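Long-range contact in Rho-class glutathione S-transferase (Laternula elliptica, PDB 3QAV), which probably conjugates glutathione to electrophilic substrates as a transferase: residues Trp31-Pro36 with Pro227-Glu232. Residues are numbered along the deposited sequence; the frame is centred on the assembly and turned at random.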
loop_
_atom_site.group_PDB
_atom_site.type_symbol
_atom_site.label_atom_id
_atom_site.label_comp_id
_atom_site.label_asym_id
_atom_site.label_seq_id
_atom_site.Cartn_x
_atom_site.Cartn_y
_atom_site.Cartn_z
ATOM N N TRP A 31 11.745 7.425 -14.343
ATOM C CA TRP A 31 11.982 7.350 -12.910
ATOM C C TRP A 31 12.955 8.411 -12.425
ATOM O O TRP A 31 13.658 9.037 -13.218
ATOM C CB TRP A 31 12.526 5.970 -12.540
ATOM C CG TRP A 31 13.846 5.667 -13.172
ATOM C CD1 TRP A 31 14.062 5.190 -14.433
ATOM C CD2 TRP A 31 15.134 5.789 -12.563
ATOM N NE1 TRP A 31 15.408 4.999 -14.645
ATOM C CE2 TRP A 31 16.089 5.359 -13.513
ATOM C CE3 TRP A 31 15.577 6.218 -11.305
ATOM C CZ2 TRP A 31 17.462 5.343 -13.243
ATOM C CZ3 TRP A 31 16.944 6.205 -11.036
ATOM C CH2 TRP A 31 17.869 5.769 -12.000
ATOM N N GLY A 32 13.010 8.584 -11.110
ATOM C CA GLY A 32 13.893 9.577 -10.528
ATOM C C GLY A 32 14.765 9.032 -9.414
ATOM O O GLY A 32 14.469 7.988 -8.823
ATOM N N SER A 33 15.841 9.757 -9.122
ATOM C CA SER A 33 16.794 9.357 -8.096
ATOM C C SER A 33 16.271 9.509 -6.671
ATOM O O SER A 33 15.654 10.521 -6.330
ATOM C CB SER A 33 18.091 10.161 -8.256
ATOM O OG SER A 33 19.084 9.729 -7.342
ATOM N N GLY A 34 16.522 8.483 -5.853
ATOM C CA GLY A 34 16.118 8.496 -4.454
ATOM C C GLY A 34 14.742 7.940 -4.116
ATOM O O GLY A 34 14.449 7.673 -2.948
ATOM N N SER A 35 13.908 7.764 -5.139
ATOM C CA SER A 35 12.539 7.265 -5.006
ATOM C C SER A 35 12.403 5.750 -4.814
ATOM O O SER A 35 12.640 4.976 -5.743
ATOM C CB SER A 35 11.746 7.704 -6.247
ATOM O OG SER A 35 10.578 6.925 -6.454
ATOM N N PRO A 36 12.002 5.303 -3.605
ATOM C CA PRO A 36 11.851 3.863 -3.368
ATOM C C PRO A 36 10.894 3.196 -4.367
ATOM O O PRO A 36 11.135 2.071 -4.814
ATOM C CB PRO A 36 11.349 3.799 -1.931
ATOM C CG PRO A 36 12.017 4.977 -1.298
ATOM C CD PRO A 36 11.804 6.057 -2.353
ATOM N N PRO A 227 20.667 5.007 -6.079
ATOM C CA PRO A 227 20.185 6.318 -6.538
ATOM C C PRO A 227 21.363 7.146 -7.051
ATOM O O PRO A 227 22.268 7.489 -6.290
ATOM C CB PRO A 227 19.569 6.913 -5.275
ATOM C CG PRO A 227 19.023 5.698 -4.578
ATOM C CD PRO A 227 20.151 4.697 -4.731
ATOM N N PRO A 228 21.364 7.485 -8.348
ATOM C CA PRO A 228 22.460 8.271 -8.920
ATOM C C PRO A 228 22.923 9.535 -8.210
ATOM O O PRO A 228 24.121 9.814 -8.204
ATOM C CB PRO A 228 21.987 8.547 -10.352
ATOM C CG PRO A 228 20.506 8.330 -10.300
ATOM C CD PRO A 228 20.362 7.166 -9.375
ATOM N N HIS A 229 22.012 10.289 -7.598
ATOM C CA HIS A 229 22.420 11.539 -6.950
ATOM C C HIS A 229 23.072 11.434 -5.580
ATOM O O HIS A 229 23.619 12.418 -5.089
ATOM C CB HIS A 229 21.246 12.537 -6.880
ATOM C CG HIS A 229 20.392 12.410 -5.653
ATOM N ND1 HIS A 229 19.341 11.523 -5.563
ATOM C CD2 HIS A 229 20.410 13.088 -4.481
ATOM C CE1 HIS A 229 18.744 11.664 -4.392
ATOM N NE2 HIS A 229 19.373 12.608 -3.716
ATOM N N TRP A 230 23.034 10.254 -4.971
ATOM C CA TRP A 230 23.627 10.062 -3.648
ATOM C C TRP A 230 25.156 10.146 -3.611
ATOM O O TRP A 230 25.736 10.632 -2.640
ATOM C CB TRP A 230 23.206 8.706 -3.067
ATOM C CG TRP A 230 21.768 8.626 -2.617
ATOM C CD1 TRP A 230 20.815 9.602 -2.711
ATOM C CD2 TRP A 230 21.132 7.503 -2.001
ATOM N NE1 TRP A 230 19.624 9.157 -2.189
ATOM C CE2 TRP A 230 19.791 7.870 -1.746
ATOM C CE3 TRP A 230 21.565 6.222 -1.636
ATOM C CZ2 TRP A 230 18.876 6.996 -1.140
ATOM C CZ3 TRP A 230 20.655 5.355 -1.032
ATOM C CH2 TRP A 230 19.328 5.749 -0.792
ATOM N N ALA A 231 25.804 9.667 -4.663
ATOM C CA ALA A 231 27.260 9.666 -4.715
ATOM C C ALA A 231 27.893 11.029 -4.452
ATOM O O ALA A 231 28.819 11.138 -3.650
ATOM C CB ALA A 231 27.725 9.134 -6.063
ATOM N N GLU A 232 27.382 12.064 -5.114
ATOM C CA GLU A 232 27.927 13.415 -4.981
ATOM C C GLU A 232 27.128 14.367 -4.096
ATOM O O GLU A 232 27.366 15.572 -4.106
ATOM C CB GLU A 232 28.079 14.046 -6.371
ATOM C CG GLU A 232 29.025 13.302 -7.291
ATOM C CD GLU A 232 30.452 13.324 -6.785
ATOM O OE1 GLU A 232 30.678 13.807 -5.654
ATOM O OE2 GLU A 232 31.347 12.853 -7.515
#
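S33 OG meets both ND1 and the backbone N of H229 from a type II beta turn, G32 to S35. The turn links strand 28-31 to helix 36-47 in the thioredoxin-like N-terminal domain of the glutathione S-transferase fold, and the segment 227-232, in the loop after helix 220-224, folds back against it. From CB of S33, which lies 3.7 Å from CG of P228, the side chain extends with OG anti to the backbone N (chi1 -175°). There OG accepts the nearly straight N-H of H229 (N to OG 3.0 Å, 170°), and a second hydrogen bond, 2.5 Å from OG to ND1 of H229, meets the imidazole in plane at its edge. With alanine in its place, H229 N and ND1 would probably both lose this partner and the imidazole would be freer to turn. Serine's short hydroxyl suits the site, reaching H229 while OG sits 3.5 Å from both P227 CB and P228 CD. G34 suits its place because a side chain would crowd CE1 of H229 and the preceding carbonyl. S35, a glutathione-binding residue, caps helix 36-47 with OG on C38 N. The indole of W31, tied by NE1 to E54, presents its ring edge to P228, CH2 lying 3.9 Å from CD.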